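Fatty acyl CoA synthetase FADD13 (FATTY-ACYL-CoA SYNTHETASE) (PDB 3R44) is a mycobacterial member of the AMP-binding (ANL) enzyme family, with a large N-terminal family region followed by the C-terminal domain characteristic of these enzymes. Local coordinates at residues Ala57-Ala62 / Arg156-Asp161; Thr61-Ala66 / Asp144-Asp149; Val71-Pro76 / Cys82-Gly87; Trp20-Arg25 / Met44-Met49; Val94-Asn99 / Ser108-Asp113. All blocks are in the same frame, centred on the assembly; numbering follows the deposited sequence.

Interaction 1: residues Ala57-Ala62 / Arg156-Asp161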
# COMPACT_ATOMS: atom_id res chain seq x y z
N ALA A 57 24.54 -5.63 6.29
CA ALA A 57 25.00 -6.52 5.25
C ALA A 57 26.03 -7.52 5.78
O ALA A 57 26.02 -8.70 5.37
CB ALA A 57 25.59 -5.73 4.11
N ASP A 58 26.90 -7.04 6.66
CA ASP A 58 27.91 -7.87 7.31
C ASP A 58 27.25 -8.97 8.14
O ASP A 58 27.64 -10.17 8.04
CB ASP A 58 28.90 -7.03 8.14
CG ASP A 58 30.12 -7.84 8.64
OD1 ASP A 58 30.70 -8.59 7.83
OD2 ASP A 58 30.52 -7.70 9.83
N VAL A 59 26.25 -8.59 8.91
CA VAL A 59 25.47 -9.53 9.73
C VAL A 59 24.75 -10.55 8.84
O VAL A 59 24.81 -11.75 9.09
CB VAL A 59 24.46 -8.83 10.65
CG1 VAL A 59 23.47 -9.85 11.31
CG2 VAL A 59 25.17 -7.96 11.69
N LEU A 60 24.09 -10.10 7.78
CA LEU A 60 23.48 -11.06 6.89
C LEU A 60 24.43 -12.02 6.20
O LEU A 60 24.14 -13.25 6.11
CB LEU A 60 22.60 -10.35 5.85
CG LEU A 60 21.41 -9.53 6.33
CD1 LEU A 60 20.90 -8.72 5.11
CD2 LEU A 60 20.25 -10.37 6.93
N THR A 61 25.59 -11.51 5.77
CA THR A 61 26.63 -12.32 5.18
C THR A 61 27.02 -13.42 6.18
O THR A 61 27.19 -14.61 5.83
CB THR A 61 27.85 -11.50 4.81
OG1 THR A 61 27.52 -10.67 3.69
CG2 THR A 61 28.99 -12.41 4.40
N ALA A 62 27.15 -13.01 7.43
CA ALA A 62 27.58 -13.94 8.48
C ALA A 62 26.61 -15.13 8.64
O ALA A 62 27.00 -16.25 9.00
CB ALA A 62 27.76 -13.22 9.84
N ARG A 156 26.47 -4.53 16.88
CA ARG A 156 27.54 -3.95 17.68
C ARG A 156 28.92 -4.50 17.31
O ARG A 156 29.89 -3.76 17.43
CB ARG A 156 27.24 -4.10 19.19
CG ARG A 156 26.14 -3.13 19.66
CD ARG A 156 25.93 -3.05 21.19
NE ARG A 156 25.96 -4.37 21.84
CZ ARG A 156 24.90 -5.07 22.27
NH1 ARG A 156 23.66 -4.61 22.12
NH2 ARG A 156 25.10 -6.26 22.84
N SER A 157 29.02 -5.74 16.84
CA SER A 157 30.33 -6.29 16.51
C SER A 157 30.67 -6.34 15.00
O SER A 157 31.77 -6.77 14.64
CB SER A 157 30.48 -7.69 17.16
OG SER A 157 29.73 -8.66 16.43
N ALA A 158 29.75 -5.88 14.15
CA ALA A 158 29.89 -5.93 12.69
C ALA A 158 30.77 -4.80 12.22
O ALA A 158 30.83 -3.73 12.87
CB ALA A 158 28.53 -5.81 12.06
N ALA A 159 31.45 -5.04 11.09
CA ALA A 159 32.29 -4.03 10.45
C ALA A 159 31.44 -3.32 9.42
O ALA A 159 30.54 -3.92 8.83
CB ALA A 159 33.51 -4.68 9.77
N ALA A 160 31.75 -2.06 9.18
CA ALA A 160 30.95 -1.22 8.30
C ALA A 160 31.56 -1.20 6.90
O ALA A 160 31.52 -0.19 6.25
CB ALA A 160 30.82 0.23 8.91
N ASP A 161 32.09 -2.34 6.44
CA ASP A 161 32.73 -2.47 5.13
C ASP A 161 31.68 -2.33 4.05
O ASP A 161 30.66 -2.96 4.12
CB ASP A 161 33.35 -3.88 4.94
CG ASP A 161 34.48 -4.21 5.95
OD1 ASP A 161 35.23 -3.28 6.33
OD2 ASP A 161 34.65 -5.43 6.31

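Interaction 2: residues Thr61-Ala66 / Asp144-Asp149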
# COMPACT_ATOMS: atom_id res chain seq x y z
N THR A 61 25.59 -11.51 5.77
CA THR A 61 26.63 -12.32 5.18
C THR A 61 27.02 -13.42 6.18
O THR A 61 27.19 -14.61 5.83
CB THR A 61 27.85 -11.50 4.81
OG1 THR A 61 27.52 -10.67 3.69
CG2 THR A 61 28.99 -12.41 4.40
N ALA A 62 27.15 -13.01 7.43
CA ALA A 62 27.58 -13.94 8.48
C ALA A 62 26.61 -15.13 8.64
O ALA A 62 27.00 -16.25 9.00
CB ALA A 62 27.76 -13.22 9.84
N LEU A 63 25.34 -14.88 8.34
CA LEU A 63 24.26 -15.85 8.43
C LEU A 63 24.06 -16.67 7.17
O LEU A 63 23.25 -17.59 7.15
CB LEU A 63 22.97 -15.14 8.85
CG LEU A 63 22.99 -14.42 10.19
CD1 LEU A 63 21.71 -13.56 10.41
CD2 LEU A 63 23.17 -15.42 11.33
N GLY A 64 24.85 -16.44 6.14
CA GLY A 64 24.79 -17.31 4.98
C GLY A 64 23.97 -16.71 3.87
O GLY A 64 23.80 -17.32 2.81
N ILE A 65 23.50 -15.48 4.07
CA ILE A 65 22.72 -14.81 3.02
C ILE A 65 23.62 -14.42 1.84
O ILE A 65 24.69 -13.83 2.00
CB ILE A 65 21.94 -13.57 3.55
CG1 ILE A 65 20.79 -13.97 4.47
CG2 ILE A 65 21.44 -12.66 2.37
CD1 ILE A 65 19.72 -14.90 3.87
N ALA A 66 23.20 -14.83 0.65
CA ALA A 66 23.92 -14.55 -0.57
C ALA A 66 22.92 -14.01 -1.55
O ALA A 66 21.72 -13.91 -1.26
CB ALA A 66 24.61 -15.83 -1.11
N ASP A 144 17.69 -19.58 10.26
CA ASP A 144 17.99 -18.63 11.32
C ASP A 144 16.79 -17.80 11.74
O ASP A 144 16.14 -17.21 10.90
CB ASP A 144 19.14 -17.74 10.86
CG ASP A 144 20.47 -18.38 11.09
OD1 ASP A 144 20.79 -18.65 12.28
OD2 ASP A 144 21.17 -18.70 10.10
N TRP A 145 16.50 -17.79 13.04
CA TRP A 145 15.49 -16.88 13.60
C TRP A 145 16.15 -15.87 14.56
O TRP A 145 16.70 -16.26 15.58
CB TRP A 145 14.45 -17.68 14.34
CG TRP A 145 13.88 -18.87 13.61
CD1 TRP A 145 14.44 -20.10 13.48
CD2 TRP A 145 12.61 -18.93 12.96
NE1 TRP A 145 13.59 -20.94 12.75
CE2 TRP A 145 12.46 -20.23 12.43
CE3 TRP A 145 11.58 -18.00 12.75
CZ2 TRP A 145 11.33 -20.63 11.71
CZ3 TRP A 145 10.45 -18.40 12.03
CH2 TRP A 145 10.33 -19.70 11.53
N ILE A 146 16.14 -14.60 14.19
CA ILE A 146 16.99 -13.61 14.82
C ILE A 146 16.07 -12.57 15.42
O ILE A 146 15.48 -11.80 14.67
CB ILE A 146 17.98 -12.92 13.82
CG1 ILE A 146 18.82 -13.95 13.04
CG2 ILE A 146 18.94 -12.02 14.56
CD1 ILE A 146 19.76 -14.78 13.94
N GLY A 147 15.98 -12.55 16.75
CA GLY A 147 15.12 -11.55 17.42
C GLY A 147 15.88 -10.28 17.69
O GLY A 147 17.06 -10.15 17.36
N ALA A 148 15.18 -9.30 18.26
CA ALA A 148 15.74 -7.97 18.54
C ALA A 148 17.08 -7.89 19.29
O ALA A 148 17.95 -7.10 18.90
CB ALA A 148 14.69 -7.10 19.29
N ASP A 149 17.24 -8.70 20.33
CA ASP A 149 18.41 -8.64 21.20
C ASP A 149 19.63 -9.18 20.43
O ASP A 149 20.70 -8.55 20.42
CB ASP A 149 18.19 -9.48 22.48
CG ASP A 149 17.33 -8.74 23.56
OD1 ASP A 149 16.98 -7.53 23.43
OD2 ASP A 149 17.01 -9.42 24.58

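Interaction 3: residues Val71-Pro76 / Cys82-Gly87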
# COMPACT_ATOMS: atom_id res chain seq x y z
N VAL A 71 15.35 -12.85 3.06
CA VAL A 71 15.45 -12.47 4.49
C VAL A 71 14.09 -11.87 4.84
O VAL A 71 13.72 -10.78 4.31
CB VAL A 71 16.51 -11.35 4.72
CG1 VAL A 71 16.62 -11.08 6.25
CG2 VAL A 71 17.87 -11.78 4.08
N ALA A 72 13.34 -12.55 5.68
CA ALA A 72 12.04 -12.02 6.11
C ALA A 72 12.25 -11.00 7.23
O ALA A 72 13.09 -11.20 8.13
CB ALA A 72 11.09 -13.16 6.58
N LEU A 73 11.43 -9.96 7.21
CA LEU A 73 11.50 -8.86 8.18
C LEU A 73 10.15 -8.73 8.83
O LEU A 73 9.17 -8.37 8.17
CB LEU A 73 11.93 -7.55 7.52
CG LEU A 73 13.28 -7.55 6.80
CD1 LEU A 73 13.45 -6.20 6.04
CD2 LEU A 73 14.41 -7.82 7.76
N LEU A 74 10.09 -9.06 10.12
CA LEU A 74 8.83 -8.98 10.89
C LEU A 74 9.05 -8.13 12.14
O LEU A 74 9.35 -8.65 13.23
CB LEU A 74 8.40 -10.42 11.26
CG LEU A 74 7.04 -10.69 11.91
CD1 LEU A 74 5.87 -10.21 10.97
CD2 LEU A 74 6.85 -12.16 12.35
N MET A 75 8.98 -6.82 11.97
CA MET A 75 9.43 -5.93 13.01
C MET A 75 8.79 -4.55 12.90
O MET A 75 8.24 -4.17 11.86
CB MET A 75 10.95 -5.79 12.98
CG MET A 75 11.47 -5.21 11.69
SD MET A 75 13.27 -5.49 11.46
CE MET A 75 13.22 -7.11 10.81
N PRO A 76 8.89 -3.80 13.99
CA PRO A 76 8.39 -2.45 14.00
C PRO A 76 9.21 -1.54 13.15
O PRO A 76 10.38 -1.84 12.81
CB PRO A 76 8.57 -2.00 15.44
CG PRO A 76 9.47 -2.89 16.05
CD PRO A 76 9.39 -4.19 15.32
N CYS A 82 15.04 -0.25 7.99
CA CYS A 82 15.49 0.40 6.73
C CYS A 82 16.89 -0.14 6.32
O CYS A 82 17.16 -0.42 5.16
CB CYS A 82 15.62 1.88 6.93
SG CYS A 82 14.05 2.68 7.22
N CYS A 83 17.77 -0.24 7.31
CA CYS A 83 19.16 -0.56 7.03
C CYS A 83 19.29 -2.04 6.71
O CYS A 83 20.19 -2.45 5.99
CB CYS A 83 20.07 -0.12 8.14
SG CYS A 83 20.21 1.71 8.17
N LEU A 84 18.34 -2.85 7.20
CA LEU A 84 18.32 -4.30 6.81
C LEU A 84 17.93 -4.45 5.36
O LEU A 84 18.49 -5.30 4.62
CB LEU A 84 17.38 -5.14 7.67
CG LEU A 84 18.07 -5.52 8.98
CD1 LEU A 84 17.05 -5.97 10.08
CD2 LEU A 84 19.19 -6.57 8.82
N PHE A 85 16.95 -3.65 4.97
CA PHE A 85 16.52 -3.59 3.61
C PHE A 85 17.67 -3.13 2.66
O PHE A 85 17.94 -3.78 1.63
CB PHE A 85 15.31 -2.66 3.45
CG PHE A 85 14.76 -2.64 2.07
CD1 PHE A 85 13.82 -3.61 1.65
CD2 PHE A 85 15.20 -1.73 1.15
CE1 PHE A 85 13.29 -3.61 0.33
CE2 PHE A 85 14.71 -1.75 -0.20
CZ PHE A 85 13.74 -2.68 -0.59
N TYR A 86 18.30 -2.02 3.01
CA TYR A 86 19.45 -1.53 2.27
C TYR A 86 20.64 -2.50 2.26
O TYR A 86 21.32 -2.64 1.24
CB TYR A 86 19.91 -0.19 2.79
CG TYR A 86 19.04 0.98 2.36
CD1 TYR A 86 18.87 1.28 1.00
CD2 TYR A 86 18.44 1.81 3.29
CE1 TYR A 86 18.11 2.42 0.58
CE2 TYR A 86 17.70 2.91 2.90
CZ TYR A 86 17.52 3.19 1.54
OH TYR A 86 16.82 4.28 1.12
N GLY A 87 20.92 -3.11 3.41
CA GLY A 87 21.97 -4.08 3.55
C GLY A 87 21.72 -5.27 2.64
O GLY A 87 22.59 -5.71 1.88

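Interaction 4: residues Trp20-Arg25 / Met44-Met49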
# COMPACT_ATOMS: atom_id res chain seq x y z
N TRP A 20 23.49 0.77 -3.40
CA TRP A 20 24.57 1.66 -3.87
C TRP A 20 24.06 3.06 -3.98
O TRP A 20 24.77 4.06 -3.70
CB TRP A 20 25.14 1.18 -5.25
CG TRP A 20 26.46 1.75 -5.52
CD1 TRP A 20 26.77 2.67 -6.47
CD2 TRP A 20 27.67 1.45 -4.82
NE1 TRP A 20 28.11 2.98 -6.39
CE2 TRP A 20 28.68 2.23 -5.39
CE3 TRP A 20 27.99 0.58 -3.76
CZ2 TRP A 20 30.02 2.16 -4.95
CZ3 TRP A 20 29.33 0.51 -3.33
CH2 TRP A 20 30.32 1.28 -3.93
N MET A 21 22.77 3.16 -4.33
CA MET A 21 22.14 4.47 -4.33
C MET A 21 22.23 5.16 -2.98
O MET A 21 22.47 6.39 -2.88
CB MET A 21 20.69 4.44 -4.85
CG MET A 21 20.12 5.79 -5.04
SD MET A 21 18.36 5.79 -5.50
CE MET A 21 17.74 5.23 -3.88
N LEU A 22 21.99 4.43 -1.92
CA LEU A 22 22.15 5.00 -0.60
C LEU A 22 23.58 5.49 -0.39
O LEU A 22 23.81 6.56 0.21
CB LEU A 22 21.79 3.98 0.48
CG LEU A 22 22.02 4.35 1.94
CD1 LEU A 22 21.07 5.62 2.29
CD2 LEU A 22 21.84 3.21 2.97
N ARG A 23 24.55 4.69 -0.81
CA ARG A 23 25.95 5.09 -0.68
C ARG A 23 26.23 6.39 -1.44
O ARG A 23 26.96 7.24 -0.97
CB ARG A 23 26.90 3.97 -1.11
CG ARG A 23 28.30 4.32 -0.86
CD ARG A 23 29.20 3.56 -1.78
NE ARG A 23 30.60 3.69 -1.33
CZ ARG A 23 31.49 4.51 -1.86
NH1 ARG A 23 31.15 5.32 -2.88
NH2 ARG A 23 32.74 4.52 -1.39
N GLN A 24 25.61 6.54 -2.59
CA GLN A 24 25.78 7.74 -3.40
C GLN A 24 25.14 8.94 -2.70
O GLN A 24 25.73 10.01 -2.67
CB GLN A 24 25.24 7.54 -4.78
CG GLN A 24 26.08 6.59 -5.60
CD GLN A 24 25.49 6.25 -6.94
OE1 GLN A 24 24.29 6.28 -7.12
NE2 GLN A 24 26.35 5.93 -7.90
N ARG A 25 23.99 8.74 -2.04
CA ARG A 25 23.36 9.85 -1.27
C ARG A 25 24.26 10.20 -0.10
O ARG A 25 24.48 11.38 0.20
CB ARG A 25 21.95 9.53 -0.85
CG ARG A 25 21.33 10.57 0.08
CD ARG A 25 21.34 12.00 -0.38
NE ARG A 25 20.58 12.19 -1.58
CZ ARG A 25 20.61 13.27 -2.30
NH1 ARG A 25 21.39 14.27 -1.96
NH2 ARG A 25 19.87 13.36 -3.40
N MET A 44 20.22 10.27 12.77
CA MET A 44 21.36 9.75 12.00
C MET A 44 21.50 10.46 10.69
O MET A 44 20.50 10.73 10.07
CB MET A 44 21.17 8.28 11.75
CG MET A 44 21.41 7.49 13.03
SD MET A 44 21.00 5.78 12.76
CE MET A 44 22.05 5.27 11.40
N THR A 45 22.75 10.73 10.30
CA THR A 45 23.03 11.31 9.00
C THR A 45 23.07 10.24 7.91
O THR A 45 23.06 9.06 8.17
CB THR A 45 24.38 11.97 8.98
OG1 THR A 45 25.34 10.95 9.26
CG2 THR A 45 24.49 13.11 10.05
N TYR A 46 23.08 10.68 6.66
CA TYR A 46 23.19 9.73 5.54
C TYR A 46 24.46 8.88 5.62
O TYR A 46 24.43 7.67 5.38
CB TYR A 46 23.03 10.40 4.17
CG TYR A 46 21.59 10.42 3.80
CD1 TYR A 46 20.83 11.59 3.93
CD2 TYR A 46 20.96 9.28 3.36
CE1 TYR A 46 19.49 11.59 3.63
CE2 TYR A 46 19.63 9.25 3.08
CZ TYR A 46 18.88 10.40 3.21
OH TYR A 46 17.51 10.31 2.88
N ALA A 47 25.57 9.49 5.99
CA ALA A 47 26.82 8.70 6.17
C ALA A 47 26.62 7.62 7.26
O ALA A 47 27.05 6.46 7.08
CB ALA A 47 28.02 9.61 6.50
N GLN A 48 25.96 7.96 8.36
CA GLN A 48 25.70 6.94 9.41
C GLN A 48 24.72 5.87 8.96
O GLN A 48 24.91 4.68 9.27
CB GLN A 48 25.20 7.55 10.71
CG GLN A 48 26.18 8.55 11.28
CD GLN A 48 25.61 9.35 12.44
OE1 GLN A 48 24.53 9.97 12.36
NE2 GLN A 48 26.35 9.36 13.53
N MET A 49 23.72 6.27 8.20
CA MET A 49 22.77 5.31 7.75
C MET A 49 23.46 4.31 6.79
O MET A 49 23.21 3.10 6.85
CB MET A 49 21.61 5.98 7.03
CG MET A 49 20.52 4.98 6.75
SD MET A 49 18.94 5.82 6.65
CE MET A 49 18.90 6.06 4.90

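Interaction 5: residues Val94-Asn99 / Ser108-Asp113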
# COMPACT_ATOMS: atom_id res chain seq x y z
N VAL A 94 17.06 -10.63 -0.98
CA VAL A 94 15.69 -10.32 -1.24
C VAL A 94 14.94 -10.19 0.10
O VAL A 94 14.84 -11.15 0.88
CB VAL A 94 15.07 -11.37 -2.14
CG1 VAL A 94 13.59 -11.06 -2.43
CG2 VAL A 94 15.88 -11.50 -3.46
N ALA A 95 14.51 -8.98 0.40
CA ALA A 95 13.81 -8.74 1.63
C ALA A 95 12.36 -9.16 1.48
O ALA A 95 11.76 -8.99 0.44
CB ALA A 95 13.89 -7.23 2.03
N VAL A 96 11.83 -9.74 2.54
CA VAL A 96 10.44 -10.18 2.61
C VAL A 96 9.77 -9.48 3.82
O VAL A 96 9.72 -10.00 4.96
CB VAL A 96 10.26 -11.71 2.70
CG1 VAL A 96 8.79 -12.06 2.62
CG2 VAL A 96 11.00 -12.43 1.53
N PRO A 97 9.26 -8.29 3.58
CA PRO A 97 8.68 -7.57 4.74
C PRO A 97 7.29 -8.11 5.04
O PRO A 97 6.42 -8.13 4.13
CB PRO A 97 8.54 -6.12 4.23
CG PRO A 97 9.26 -6.02 3.00
CD PRO A 97 9.38 -7.41 2.40
N ILE A 98 7.05 -8.48 6.29
CA ILE A 98 5.78 -9.12 6.65
C ILE A 98 4.96 -8.26 7.60
O ILE A 98 5.49 -7.70 8.58
CB ILE A 98 6.04 -10.51 7.27
CG1 ILE A 98 6.82 -11.40 6.27
CG2 ILE A 98 4.73 -11.17 7.68
CD1 ILE A 98 7.30 -12.74 6.86
N ASN A 99 3.66 -8.16 7.31
CA ASN A 99 2.71 -7.41 8.16
C ASN A 99 2.68 -8.03 9.56
O ASN A 99 2.32 -9.19 9.71
CB ASN A 99 1.33 -7.49 7.47
CG ASN A 99 0.20 -6.75 8.18
OD1 ASN A 99 0.21 -6.52 9.38
ND2 ASN A 99 -0.80 -6.36 7.40
N SER A 108 3.36 -18.10 8.70
CA SER A 108 3.97 -19.39 8.35
C SER A 108 3.82 -19.66 6.85
O SER A 108 4.75 -20.07 6.17
CB SER A 108 3.38 -20.57 9.18
OG SER A 108 4.31 -21.63 9.14
N PHE A 109 2.67 -19.33 6.30
CA PHE A 109 2.51 -19.47 4.87
C PHE A 109 3.52 -18.68 4.07
O PHE A 109 4.14 -19.19 3.12
CB PHE A 109 1.11 -19.07 4.42
CG PHE A 109 0.95 -19.12 2.94
CD1 PHE A 109 0.75 -20.32 2.29
CD2 PHE A 109 1.05 -17.96 2.19
CE1 PHE A 109 0.64 -20.35 0.90
CE2 PHE A 109 0.96 -17.98 0.82
CZ PHE A 109 0.74 -19.17 0.17
N ILE A 110 3.65 -17.41 4.43
CA ILE A 110 4.54 -16.49 3.74
C ILE A 110 5.97 -16.94 3.79
O ILE A 110 6.67 -16.91 2.76
CB ILE A 110 4.42 -15.05 4.33
CG1 ILE A 110 3.06 -14.51 3.94
CG2 ILE A 110 5.55 -14.15 3.87
CD1 ILE A 110 2.71 -13.06 4.61
N LEU A 111 6.41 -17.38 4.99
CA LEU A 111 7.77 -17.92 5.16
C LEU A 111 8.03 -19.13 4.32
O LEU A 111 9.10 -19.23 3.75
CB LEU A 111 8.09 -18.18 6.63
CG LEU A 111 8.09 -16.97 7.57
CD1 LEU A 111 8.35 -17.48 8.98
CD2 LEU A 111 9.21 -15.93 7.18
N SER A 112 7.06 -20.04 4.22
CA SER A 112 7.18 -21.21 3.36
C SER A 112 7.14 -20.87 1.93
O SER A 112 7.91 -21.42 1.14
CB SER A 112 6.04 -22.19 3.56
OG SER A 112 6.09 -22.72 4.84
N ASP A 113 6.19 -20.03 1.54
CA ASP A 113 6.05 -19.69 0.16
C ASP A 113 7.29 -18.95 -0.40
O ASP A 113 7.72 -19.20 -1.55
CB ASP A 113 4.82 -18.82 -0.08
CG ASP A 113 4.54 -18.59 -1.59
OD1 ASP A 113 3.87 -19.44 -2.22
OD2 ASP A 113 4.93 -17.55 -2.13

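Interaction 1: residues Ala57-Ala62 / Arg156-Asp161
D58 and the chain just past helix 148-157 are joined by one hydrogen bond, given by the backbone amide of A159. A159 N lies 3.1 Å from D58 OD2, and the N-H points almost straight at the oxygen (160°). The donor does not come in along the plane of the carboxylate but from above it, 46° out. The D58 torsion explains the reach: CG stands anti to the backbone N (chi1 -170°), which carries the acid off the helix toward the loop.

Van der Waals contact surrounds this bond. D58 OD2 also rests on A158, 3.4 Å from its CA and 3.5 Å from its CB, while D58 CB sits 3.6 Å from A159 O. The arrangement is a helix-to-loop contact of an alpha/beta fold: the last turns of helix 46-62 lie against the stretch that leaves helix 148-157. N54, one turn earlier on helix 46-62, bonds through its side-chain amide to A160 O and grips the same loop a second time.

The apolar part is small. V59 CG2 meets A158 CB at 4.0 Å, and V59 also packs on R154 and L155 of helix 148-157. As for charge, D161 OD2 is 5.3 Å from D58 OD1 without touching it, a nearness that would, if anything, raise the pKa of either acid slightly.

Interaction 2: residues Thr61-Ala66 / Asp144-Asp149
Two torsions set the meeting of L63 with strand 144-147. In L63, CG is anti to the carbonyl carbon (chi1 -60°) and CD1 continues the extended chain, so the leucine reaches straight out from the end of helix 46-62 and splits into two methyls with separate tasks. I146 answers with its CG1 likewise anti to the carbonyl carbon (chi1 -54°).

The two side chains therefore approach tip to tip, L63 CD1 standing 3.9 Å from I146 CG1. The other methyl, L63 CD2, lies against the carboxylate of D144, with CG at 4.0 Å and both oxygens close by. Here leucine and aspartate cross obliquely, and the contact is van der Waals only. D144 OD2 also comes within 3.8 Å of L63 O; both are acceptors, so this is proximity and not a bond.

The backbone around L63 is turned by a Schellman motif. G64, at positive phi, returns its amide to T61 O over 3.0 Å, and I65 N probably bonds to L60 O, which closes the helix end; L63, the residue before G64, faces the sheet.

I146 and D144 lie on the outermost strand of a four-stranded parallel sheet, bonded through the backbone to V119 and Y121 of strand 118-121. L63 and D144 both touch V118 of that strand. W145, between D144 and I146 in sequence, packs instead on I129, I132 and R133 of helix 126-134, so the end of helix 46-62 and helix 126-134 meet this edge of the sheet through successive residues of strand 144-147.

Interaction 3: residues Val71-Pro76 / Cys82-Gly87
L84 on helix 79-91 meets L73 of strand 70-74 and M75 just past its end, and its side chain can be followed outward atom by atom. CB, pointing from the helix toward the strand, already touches L73 CD2 at 4.0 Å. CG is anti to the carbonyl carbon and chi2 is 161°, so CD1 prolongs the chain and becomes the leading tip. That methyl meets two residues of 71-76 on one side: L73 CD2 lies 4.0 Å away, and M75 SD and M75 CE are each at 4.1 Å.

L73 thus gives one methyl, CD2, to both the root and the tip of L84, the two leucines running at a slant to each other. Its second methyl, CD1, approaches the helix backbone, 4.5 Å from F85 N. M75 arrives by another route. Its CG lies between the backbone N and the carbonyl carbon (chi1 61°), the more crowded choice, and the chain bends at chi3, which brings sulfur and terminal methyl across to the same leucine methyl, at a slant. The side chains that touch are all apolar and buried.

The contact is the strand-helix half of a beta-alpha-beta crossover, in which helix 79-91 links the neighbouring parallel strands 70-74 and 94-97 and packs on the sheet. L84 and M75 extend the packing to I120 of strand 118-121. Elsewhere on its surface the helix meets other helices: F85 rests on L226 and I230 of helix 223-235, and C83 on M49 and L52 of helix 46-62.

Interaction 4: residues Trp20-Arg25 / Met44-Met49
Y46 and M49, in the opening turn of helix 46-62, which starts with a capping box, meet L22 and R25 of helix 18-28 in a buried helix-helix contact. R25 covers one face of the tyrosine. Its CG lies over the middle of the Y46 ring, 3.6 Å from the centroid and only 13° off the normal, a CH-pi contact. Beyond CG the arginine bends at chi2 (54°) and again at chi3, and the guanidinium ends with its plane turned 55° from that of the ring. There NE and NH2 bond to the carbonyls of A233 and M234, at the end of helix 223-235, and NH1 to S29 OG, so three outside bonds fix the arginine whose methylene covers the tyrosine. Y46 OH is held by V237 O.

L22 comes to the same ring from its edge, CD1 lying near the ring plane and 3.8 Å from Y46 CD2. This methyl is shared with M49, whose CE stands 3.4 Å from L22 CD1, tighter than ordinary carbon contact; the two side chains cross at about a right angle.

The helix start itself is held by reciprocal bonds. T45, the N-cap, accepts from Q48 N through OG1 (3.2 Å), and T45 N donates to Q48 OE1 (2.8 Å) on a lone pair in the carbonyl plane. This exchange between N-cap and third helical residue defines the capping box.

Interaction 5: residues Val94-Asn99 / Ser108-Asp113
I98 and I110 lie side by side with their chains antiparallel, each passing the other on the way out from its backbone. In both, CG1 is anti to the carbonyl carbon and CD1 extends the chain (chi2 172° in I98, 174° in I110). Because of the opposed course, the end of one isoleucine meets the branch of the other: I98 CD1 lies 3.7 Å from I110 CG2, and I110 CD1 is 4.1 Å from I98 CG2. I98 CG1 adds a third touch, 3.9 Å from I110 CG2.

L111 meets I98 differently, crossing it at about a right angle. Its bond from CA to CB does not aim at segment 94-99, yet its end turns in, and L111 CD2 reaches 3.7 Å from I98 CD1, which thus touches two residues of the helix. This is the strand-helix part of a beta-alpha-beta unit: helix 104-114 connects the parallel strands 94-97 and 118-121, passing over strand 70-74, whose A72 touches both I98 and L111.

V96, two residues before I98, points the same way and also runs counter to I110, its CG1 lying 4.1 Å from I110 CG2. Elsewhere on the helix, D113 OD2 bonds to Y177 OH, and the F109 ring stacks with H184.

Interactions 1 and 2 share T61 and A62 at the end of helix 46-62, whose start belongs to interaction 4. Interactions 2, 3 and 5 reach one parallel sheet: V71 O and V96 N, 2.8 Å apart, probably pair its neighbouring strands. Interactions 3 and 5 lie on opposite faces of the sheet, as strand 70-74 makes plain: L73 turns to helix 79-91 and A72 to helix 104-114, where A72 CB is 3.4 Å from L111 CD2. Y86 ties interaction 3 to 4, its CG 3.6 Å from L22 CD2, whereas the centres of 4 and 5 lie 27 Å apart. The bound histidine is about 10 Å from the side chains of F85 and L22.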